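Local coordinates for heptaprenyl diphosphate synthase (HEPPP synthase) subunit 1 family protein (Staphylococcus aureus, PDB 5H9D), which is probably the regulatory subunit of a heterodimeric prenyltransferase that makes heptaprenyl diphosphate, a precursor of menaquinone side chains, at residues Gln11-Ile25 with Leu66-His80. Residues are numbered along the deposited sequence; the frame is centred on the assembly and turned at random.
Sequences QIEERLKGVSEYESI and LSKHSILIGDLISAH
Ile12 CD1 lies 3.4 Å from Ile77 CG1 and also touches Ile77 CG2, so one methyl rests across the branch point of the other isoleucine. Ile77 CD1 meets Ile25 CD1 tip to tip at 3.8 Å, and Ile25 CD1 also reaches Ile73 CG2, its chain crossing that of Ile73 at about a right angle. Leu76, its CG swung away from its own backbone N, brings CD2 to Leu16 CD2, while Leu16 CD1 sits over the centre of one face of the Tyr22 ring. Tyr22 CB in turn packs on Ile73 CD1, 3.9 Å away.

Polar groups flank this core. Beyond Ile77, the imidazole of His80 has Arg15 NH1 over one face and the Gln11 amide at its edge, though the amide oxygen is modelled too close to the ring for its exact place to be sure; the guanidinium stands 77° from the ring plane. Toward the other end, Ser67 N donates to Glu23 OE1 (3.2 Å, 141°), meeting it nearly along the C-O axis, and His69 NE2 makes a weak bond to Glu21 O (3.4 Å).

The axes of helical segments 11-15 and 70-80 run at 114° to each other, 10.6 Å apart at closest approach. Helix 43-65 touches Gln11, Ile25 and Ile77, whereas the farnesyl pyrophosphate synthetase chain packs Val138 on Leu76 and salt-bridges Arg15 through its Glu135.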
ATOM      1  N   GLN C  11     -19.116   3.498  -7.122  1.00 78.36           N
ATOM      2  CA  GLN C  11     -17.755   3.986  -6.884  1.00 76.65           C
ATOM      3  C   GLN C  11     -16.728   2.880  -7.131  1.00 75.77           C
ATOM      4  O   GLN C  11     -15.723   3.122  -7.791  1.00 73.32           O
ATOM      5  CB  GLN C  11     -17.596   4.554  -5.461  1.00 75.15           C
ATOM      6  CG  GLN C  11     -18.166   5.946  -5.287  1.00 75.21           C
ATOM      7  CD  GLN C  11     -18.054   6.484  -3.864  1.00 77.12           C
ATOM      8  OE1 GLN C  11     -16.961   6.697  -3.352  1.00 78.00           O
ATOM      9  NE2 GLN C  11     -19.192   6.719  -3.227  1.00 76.68           N
ATOM     10  N   ILE C  12     -16.980   1.673  -6.616  1.00 75.67           N
ATOM     11  CA  ILE C  12     -16.052   0.559  -6.809  1.00 76.41           C
ATOM     12  C   ILE C  12     -15.890   0.346  -8.308  1.00 77.75           C
ATOM     13  O   ILE C  12     -14.836  -0.058  -8.797  1.00 78.10           O
ATOM     14  CB  ILE C  12     -16.584  -0.745  -6.184  1.00 75.96           C
ATOM     15  CG1 ILE C  12     -16.576  -0.653  -4.662  1.00 75.03           C
ATOM     16  CG2 ILE C  12     -15.732  -1.929  -6.632  1.00 77.42           C
ATOM     17  CD1 ILE C  12     -15.229  -0.723  -4.059  1.00 75.56           C
ATOM     18  N   GLU C  13     -16.963   0.638  -9.022  1.00 79.57           N
ATOM     19  CA  GLU C  13     -17.032   0.509 -10.468  1.00 81.00           C
ATOM     20  C   GLU C  13     -15.988   1.348 -11.177  1.00 80.11           C
ATOM     21  O   GLU C  13     -15.181   0.833 -11.947  1.00 79.31           O
ATOM     22  CB  GLU C  13     -18.427   0.923 -10.928  1.00 84.57           C
ATOM     23  CG  GLU C  13     -19.332  -0.239 -11.235  1.00 87.78           C
ATOM     24  CD  GLU C  13     -18.902  -0.903 -12.504  1.00 89.93           C
ATOM     25  OE1 GLU C  13     -19.000  -0.233 -13.557  1.00 91.81           O
ATOM     26  OE2 GLU C  13     -18.448  -2.069 -12.447  1.00 91.32           O
ATOM     27  N   GLU C  14     -16.015   2.649 -10.926  1.00 79.20           N
ATOM     28  CA  GLU C  14     -15.058   3.541 -11.554  1.00 80.02           C
ATOM     29  C   GLU C  14     -13.639   3.078 -11.238  1.00 78.39           C
ATOM     30  O   GLU C  14     -12.801   2.931 -12.137  1.00 77.93           O
ATOM     31  CB  GLU C  14     -15.268   4.979 -11.068  1.00 83.19           C
ATOM     32  CG  GLU C  14     -15.746   5.089  -9.620  1.00 89.03           C
ATOM     33  CD  GLU C  14     -15.317   6.390  -8.934  1.00 92.39           C
ATOM     34  OE1 GLU C  14     -14.091   6.568  -8.687  1.00 91.95           O
ATOM     35  OE2 GLU C  14     -16.210   7.231  -8.649  1.00 94.07           O
ATOM     36  N   ARG C  15     -13.390   2.837  -9.952  1.00 76.87           N
ATOM     37  CA  ARG C  15     -12.093   2.381  -9.450  1.00 73.89           C
ATOM     38  C   ARG C  15     -11.655   1.028 -10.047  1.00 74.20           C
ATOM     39  O   ARG C  15     -10.463   0.797 -10.243  1.00 73.15           O
ATOM     40  CB  ARG C  15     -12.124   2.326  -7.903  1.00 69.83           C
ATOM     41  CG  ARG C  15     -11.418   3.506  -7.161  1.00 66.32           C
ATOM     42  CD  ARG C  15     -11.657   4.844  -7.842  1.00 63.37           C
ATOM     43  NE  ARG C  15     -10.905   5.981  -7.304  1.00 58.34           N
ATOM     44  CZ  ARG C  15     -11.150   6.530  -6.126  1.00 58.78           C
ATOM     45  NH1 ARG C  15     -12.106   6.025  -5.365  1.00 60.60           N
ATOM     46  NH2 ARG C  15     -10.512   7.626  -5.734  1.00 55.31           N
ATOM     47  N   LEU C  16     -12.606   0.151 -10.362  1.00 74.30           N
ATOM     48  CA  LEU C  16     -12.254  -1.142 -10.932  1.00 75.80           C
ATOM     49  C   LEU C  16     -12.334  -1.223 -12.455  1.00 76.84           C
ATOM     50  O   LEU C  16     -12.573  -2.298 -13.012  1.00 78.03           O
ATOM     51  CB  LEU C  16     -13.132  -2.246 -10.348  1.00 76.64           C
ATOM     52  CG  LEU C  16     -12.819  -2.742  -8.947  1.00 77.00           C
ATOM     53  CD1 LEU C  16     -13.668  -3.970  -8.665  1.00 77.64           C
ATOM     54  CD2 LEU C  16     -11.328  -3.067  -8.852  1.00 77.33           C
ATOM     55  N   LYS C  17     -12.130  -0.108 -13.139  1.00 77.69           N
ATOM     56  CA  LYS C  17     -12.200  -0.135 -14.581  1.00 78.32           C
ATOM     57  C   LYS C  17     -11.298  -1.200 -15.189  1.00 79.55           C
ATOM     58  O   LYS C  17     -11.516  -2.392 -14.986  1.00 79.12           O
ATOM     59  CB  LYS C  17     -11.873   1.240 -15.156  1.00 78.79           C
ATOM     60  CG  LYS C  17     -13.097   2.143 -15.278  1.00 79.71           C
ATOM     61  CD  LYS C  17     -14.055   1.613 -16.345  1.00 80.02           C
ATOM     62  CE  LYS C  17     -15.473   2.221 -16.250  1.00 79.81           C
ATOM     63  NZ  LYS C  17     -16.413   1.475 -15.343  1.00 74.78           N
ATOM     64  N   GLY C  18     -10.284  -0.756 -15.922  1.00 80.16           N
ATOM     65  CA  GLY C  18      -9.366  -1.648 -16.611  1.00 80.57           C
ATOM     66  C   GLY C  18      -9.014  -3.020 -16.067  1.00 81.72           C
ATOM     67  O   GLY C  18      -8.034  -3.605 -16.531  1.00 81.67           O
ATOM     68  N   VAL C  19      -9.787  -3.542 -15.117  1.00 82.10           N
ATOM     69  CA  VAL C  19      -9.509  -4.851 -14.526  1.00 83.45           C
ATOM     70  C   VAL C  19     -10.267  -6.014 -15.172  1.00 85.55           C
ATOM     71  O   VAL C  19     -11.499  -6.033 -15.209  1.00 85.47           O
ATOM     72  CB  VAL C  19      -9.813  -4.855 -13.016  1.00 82.33           C
ATOM     73  CG1 VAL C  19      -9.457  -6.213 -12.429  1.00 79.92           C
ATOM     74  CG2 VAL C  19      -9.038  -3.740 -12.321  1.00 80.62           C
ATOM     75  N   SER C  20      -9.512  -6.991 -15.668  1.00 88.49           N
ATOM     76  CA  SER C  20     -10.084  -8.166 -16.320  1.00 91.73           C
ATOM     77  C   SER C  20     -11.161  -8.852 -15.472  1.00 93.18           C
ATOM     78  O   SER C  20     -12.327  -8.452 -15.532  1.00 93.27           O
ATOM     79  CB  SER C  20      -8.974  -9.162 -16.685  1.00 93.10           C
ATOM     80  OG  SER C  20      -8.206  -9.550 -15.553  1.00 95.61           O
ATOM     81  N   GLU C  21     -10.789  -9.858 -14.677  1.00 94.30           N
ATOM     82  CA  GLU C  21     -11.787 -10.558 -13.860  1.00 96.88           C
ATOM     83  C   GLU C  21     -11.553 -10.572 -12.345  1.00 96.55           C
ATOM     84  O   GLU C  21     -10.616 -11.213 -11.862  1.00 96.58           O
ATOM     85  CB  GLU C  21     -11.936 -12.011 -14.329  1.00 99.36           C
ATOM     86  CG  GLU C  21     -11.883 -12.213 -15.836  1.00102.49           C
ATOM     87  CD  GLU C  21     -10.627 -12.966 -16.260  1.00105.18           C
ATOM     88  OE1 GLU C  21     -10.482 -14.157 -15.867  1.00104.49           O
ATOM     89  OE2 GLU C  21      -9.789 -12.360 -16.975  1.00104.42           O
ATOM     90  N   TYR C  22     -12.429  -9.899 -11.597  1.00 95.64           N
ATOM     91  CA  TYR C  22     -12.315  -9.862 -10.141  1.00 94.88           C
ATOM     92  C   TYR C  22     -13.334 -10.752  -9.420  1.00 94.79           C
ATOM     93  O   TYR C  22     -14.519 -10.771  -9.763  1.00 95.54           O
ATOM     94  CB  TYR C  22     -12.408  -8.421  -9.641  1.00 95.13           C
ATOM     95  CG  TYR C  22     -13.602  -7.623 -10.108  1.00 95.29           C
ATOM     96  CD1 TYR C  22     -14.848  -7.765  -9.503  1.00 95.58           C
ATOM     97  CD2 TYR C  22     -13.458  -6.652 -11.097  1.00 95.89           C
ATOM     98  CE1 TYR C  22     -15.920  -6.945  -9.865  1.00 96.21           C
ATOM     99  CE2 TYR C  22     -14.519  -5.832 -11.470  1.00 96.47           C
ATOM    100  CZ  TYR C  22     -15.744  -5.979 -10.847  1.00 96.52           C
ATOM    101  OH  TYR C  22     -16.775  -5.132 -11.187  1.00 96.86           O
ATOM    102  N   GLU C  23     -12.860 -11.472  -8.404  1.00 93.57           N
ATOM    103  CA  GLU C  23     -13.674 -12.420  -7.634  1.00 92.45           C
ATOM    104  C   GLU C  23     -15.132 -12.098  -7.237  1.00 91.00           C
ATOM    105  O   GLU C  23     -16.050 -12.451  -7.989  1.00 92.37           O
ATOM    106  CB  GLU C  23     -12.901 -12.879  -6.388  1.00 93.63           C
ATOM    107  CG  GLU C  23     -13.298 -14.276  -5.883  1.00 94.81           C
ATOM    108  CD  GLU C  23     -12.246 -15.344  -6.176  1.00 96.32           C
ATOM    109  OE1 GLU C  23     -11.132 -15.238  -5.623  1.00 98.20           O
ATOM    110  OE2 GLU C  23     -12.527 -16.286  -6.951  1.00 95.62           O
ATOM    111  N   SER C  24     -15.368 -11.445  -6.091  1.00 88.10           N
ATOM    112  CA  SER C  24     -16.758 -11.198  -5.649  1.00 85.47           C
ATOM    113  C   SER C  24     -17.130  -9.845  -5.032  1.00 83.07           C
ATOM    114  O   SER C  24     -17.683  -8.975  -5.700  1.00 83.48           O
ATOM    115  CB  SER C  24     -17.175 -12.279  -4.643  1.00 86.70           C
ATOM    116  OG  SER C  24     -16.622 -13.549  -4.943  1.00 87.85           O
ATOM    117  N   ILE C  25     -16.882  -9.719  -3.730  1.00 80.31           N
ATOM    118  CA  ILE C  25     -17.165  -8.516  -2.934  1.00 78.06           C
ATOM    119  C   ILE C  25     -18.579  -8.386  -2.335  1.00 78.99           C
ATOM    120  O   ILE C  25     -19.413  -7.695  -2.913  1.00 79.73           O
ATOM    121  CB  ILE C  25     -16.916  -7.203  -3.729  1.00 75.12           C
ATOM    122  CG1 ILE C  25     -15.524  -7.190  -4.346  1.00 73.43           C
ATOM    123  CG2 ILE C  25     -17.021  -6.015  -2.794  1.00 74.04           C
ATOM    124  CD1 ILE C  25     -15.250  -5.979  -5.181  1.00 70.55           C
ATOM    125  N   LEU C  66     -10.282 -17.480  -1.700  1.00 80.92           N
ATOM    126  CA  LEU C  66     -10.179 -16.653  -2.888  1.00 80.36           C
ATOM    127  C   LEU C  66      -8.684 -16.521  -3.223  1.00 80.41           C
ATOM    128  O   LEU C  66      -7.822 -16.590  -2.335  1.00 80.88           O
ATOM    129  CB  LEU C  66     -10.779 -15.278  -2.616  1.00 80.00           C
ATOM    130  CG  LEU C  66     -12.148 -15.291  -1.926  1.00 81.09           C
ATOM    131  CD1 LEU C  66     -12.596 -13.853  -1.668  1.00 81.68           C
ATOM    132  CD2 LEU C  66     -13.172 -16.026  -2.778  1.00 80.71           C
ATOM    133  N   SER C  67      -8.371 -16.345  -4.505  1.00 79.84           N
ATOM    134  CA  SER C  67      -6.980 -16.206  -4.933  1.00 78.50           C
ATOM    135  C   SER C  67      -6.314 -15.042  -4.230  1.00 76.75           C
ATOM    136  O   SER C  67      -6.970 -14.204  -3.622  1.00 77.91           O
ATOM    137  CB  SER C  67      -6.898 -15.980  -6.444  1.00 79.54           C
ATOM    138  OG  SER C  67      -7.563 -14.785  -6.812  1.00 80.14           O
ATOM    139  N   LYS C  68      -4.998 -14.985  -4.331  1.00 74.85           N
ATOM    140  CA  LYS C  68      -4.238 -13.915  -3.708  1.00 72.10           C
ATOM    141  C   LYS C  68      -4.513 -12.558  -4.359  1.00 71.28           C
ATOM    142  O   LYS C  68      -4.646 -11.553  -3.668  1.00 71.74           O
ATOM    143  CB  LYS C  68      -2.761 -14.268  -3.776  1.00 71.97           C
ATOM    144  CG  LYS C  68      -2.355 -15.379  -2.811  1.00 72.42           C
ATOM    145  CD  LYS C  68      -3.399 -16.475  -2.656  1.00 70.91           C
ATOM    146  CE  LYS C  68      -2.900 -17.548  -1.701  1.00 71.85           C
ATOM    147  NZ  LYS C  68      -1.625 -18.147  -2.210  1.00 70.78           N
ATOM    148  N   HIS C  69      -4.609 -12.534  -5.685  1.00 70.37           N
ATOM    149  CA  HIS C  69      -4.884 -11.315  -6.425  1.00 68.42           C
ATOM    150  C   HIS C  69      -6.136 -10.655  -5.868  1.00 65.64           C
ATOM    151  O   HIS C  69      -6.402  -9.488  -6.123  1.00 64.71           O
ATOM    152  CB  HIS C  69      -5.051 -11.641  -7.919  1.00 73.62           C
ATOM    153  CG  HIS C  69      -6.345 -11.162  -8.527  1.00 75.57           C
ATOM    154  ND1 HIS C  69      -6.577  -9.844  -8.862  1.00 74.94           N
ATOM    155  CD2 HIS C  69      -7.481 -11.833  -8.839  1.00 75.70           C
ATOM    156  CE1 HIS C  69      -7.798  -9.722  -9.346  1.00 75.68           C
ATOM    157  NE2 HIS C  69      -8.369 -10.915  -9.341  1.00 76.69           N
ATOM    158  N   SER C  70      -6.904 -11.402  -5.097  1.00 62.81           N
ATOM    159  CA  SER C  70      -8.100 -10.843  -4.486  1.00 61.47           C
ATOM    160  C   SER C  70      -7.745  -9.771  -3.429  1.00 59.58           C
ATOM    161  O   SER C  70      -8.531  -8.847  -3.163  1.00 58.05           O
ATOM    162  CB  SER C  70      -8.891 -11.973  -3.850  1.00 63.01           C
ATOM    163  OG  SER C  70      -8.997 -13.035  -4.775  1.00 63.55           O
ATOM    164  N   ILE C  71      -6.558  -9.928  -2.837  1.00 56.97           N
ATOM    165  CA  ILE C  71      -6.017  -9.024  -1.835  1.00 53.92           C
ATOM    166  C   ILE C  71      -5.887  -7.604  -2.416  1.00 54.07           C
ATOM    167  O   ILE C  71      -6.218  -6.618  -1.741  1.00 53.26           O
ATOM    168  CB  ILE C  71      -4.601  -9.508  -1.361  1.00 53.95           C
ATOM    169  CG1 ILE C  71      -4.675 -10.945  -0.829  1.00 52.37           C
ATOM    170  CG2 ILE C  71      -4.039  -8.582  -0.269  1.00 51.88           C
ATOM    171  CD1 ILE C  71      -3.324 -11.498  -0.331  1.00 48.74           C
ATOM    172  N   LEU C  72      -5.412  -7.494  -3.664  1.00 51.73           N
ATOM    173  CA  LEU C  72      -5.253  -6.183  -4.291  1.00 50.19           C
ATOM    174  C   LEU C  72      -6.574  -5.459  -4.385  1.00 51.86           C
ATOM    175  O   LEU C  72      -6.650  -4.246  -4.209  1.00 52.00           O
ATOM    176  CB  LEU C  72      -4.623  -6.318  -5.666  1.00 47.47           C
ATOM    177  CG  LEU C  72      -3.276  -7.039  -5.545  1.00 48.56           C
ATOM    178  CD1 LEU C  72      -2.772  -7.413  -6.911  1.00 48.36           C
ATOM    179  CD2 LEU C  72      -2.264  -6.198  -4.764  1.00 44.51           C
ATOM    180  N   ILE C  73      -7.622  -6.222  -4.662  1.00 54.20           N
ATOM    181  CA  ILE C  73      -8.968  -5.696  -4.763  1.00 55.93           C
ATOM    182  C   ILE C  73      -9.337  -5.132  -3.404  1.00 57.70           C
ATOM    183  O   ILE C  73      -9.760  -3.985  -3.291  1.00 60.10           O
ATOM    184  CB  ILE C  73      -9.959  -6.811  -5.086  1.00 56.23           C
ATOM    185  CG1 ILE C  73      -9.480  -7.589  -6.304  1.00 56.30           C
ATOM    186  CG2 ILE C  73     -11.315  -6.231  -5.348  1.00 55.40           C
ATOM    187  CD1 ILE C  73      -9.556  -6.813  -7.593  1.00 58.41           C
ATOM    188  N   GLY C  74      -9.156  -5.948  -2.372  1.00 57.68           N
ATOM    189  CA  GLY C  74      -9.495  -5.522  -1.030  1.00 58.21           C
ATOM    190  C   GLY C  74      -8.767  -4.272  -0.630  1.00 59.70           C
ATOM    191  O   GLY C  74      -9.296  -3.464   0.119  1.00 61.63           O
ATOM    192  N   ASP C  75      -7.546  -4.118  -1.130  1.00 59.93           N
ATOM    193  CA  ASP C  75      -6.730  -2.958  -0.825  1.00 60.99           C
ATOM    194  C   ASP C  75      -7.070  -1.719  -1.655  1.00 61.32           C
ATOM    195  O   ASP C  75      -6.846  -0.582  -1.228  1.00 60.82           O
ATOM    196  CB  ASP C  75      -5.266  -3.325  -0.981  1.00 63.68           C
ATOM    197  CG  ASP C  75      -4.744  -4.146   0.194  1.00 66.81           C
ATOM    198  OD1 ASP C  75      -4.863  -3.683   1.359  1.00 68.55           O
ATOM    199  OD2 ASP C  75      -4.211  -5.248  -0.050  1.00 68.12           O
ATOM    200  N   LEU C  76      -7.609  -1.931  -2.848  1.00 61.18           N
ATOM    201  CA  LEU C  76      -8.008  -0.808  -3.685  1.00 61.15           C
ATOM    202  C   LEU C  76      -9.216  -0.159  -3.004  1.00 60.32           C
ATOM    203  O   LEU C  76      -9.308   1.058  -2.885  1.00 59.17           O
ATOM    204  CB  LEU C  76      -8.423  -1.296  -5.083  1.00 61.64           C
ATOM    205  CG  LEU C  76      -9.043  -0.230  -5.994  1.00 58.66           C
ATOM    206  CD1 LEU C  76      -8.017   0.747  -6.399  1.00 55.07           C
ATOM    207  CD2 LEU C  76      -9.639  -0.894  -7.184  1.00 59.50           C
ATOM    208  N   ILE C  77     -10.144  -1.004  -2.575  1.00 60.26           N
ATOM    209  CA  ILE C  77     -11.350  -0.563  -1.907  1.00 61.38           C
ATOM    210  C   ILE C  77     -10.938   0.175  -0.642  1.00 62.28           C
ATOM    211  O   ILE C  77     -11.572   1.146  -0.195  1.00 62.56           O
ATOM    212  CB  ILE C  77     -12.233  -1.778  -1.582  1.00 61.38           C
ATOM    213  CG1 ILE C  77     -12.551  -2.508  -2.893  1.00 62.94           C
ATOM    214  CG2 ILE C  77     -13.518  -1.340  -0.902  1.00 60.54           C
ATOM    215  CD1 ILE C  77     -13.392  -3.769  -2.748  1.00 64.80           C
ATOM    216  N   SER C  78      -9.826  -0.269  -0.086  1.00 62.37           N
ATOM    217  CA  SER C  78      -9.324   0.335   1.129  1.00 60.65           C
ATOM    218  C   SER C  78      -8.735   1.693   0.820  1.00 58.08           C
ATOM    219  O   SER C  78      -8.968   2.648   1.547  1.00 57.45           O
ATOM    220  CB  SER C  78      -8.296  -0.585   1.761  1.00 60.59           C
ATOM    221  OG  SER C  78      -7.934  -0.068   3.009  1.00 63.72           O
ATOM    222  N   ALA C  79      -7.971   1.778  -0.263  1.00 57.24           N
ATOM    223  CA  ALA C  79      -7.371   3.046  -0.650  1.00 58.25           C
ATOM    224  C   ALA C  79      -8.530   3.961  -1.032  1.00 59.65           C
ATOM    225  O   ALA C  79      -8.502   5.168  -0.780  1.00 60.88           O
ATOM    226  CB  ALA C  79      -6.412   2.852  -1.824  1.00 54.21           C
ATOM    227  N   HIS C  80      -9.567   3.374  -1.617  1.00 61.15           N
ATOM    228  CA  HIS C  80     -10.718   4.159  -1.993  1.00 62.55           C
ATOM    229  C   HIS C  80     -11.266   4.854  -0.751  1.00 62.66           C
ATOM    230  O   HIS C  80     -11.580   6.037  -0.785  1.00 62.41           O
ATOM    231  CB  HIS C  80     -11.793   3.278  -2.629  1.00 64.37           C
ATOM    232  CG  HIS C  80     -13.028   4.038  -3.005  1.00 67.65           C
ATOM    233  ND1 HIS C  80     -13.058   5.417  -3.068  1.00 66.83           N
ATOM    234  CD2 HIS C  80     -14.276   3.619  -3.323  1.00 67.10           C
ATOM    235  CE1 HIS C  80     -14.271   5.814  -3.405  1.00 67.13           C
ATOM    236  NE2 HIS C  80     -15.029   4.744  -3.564  1.00 67.66           N
TER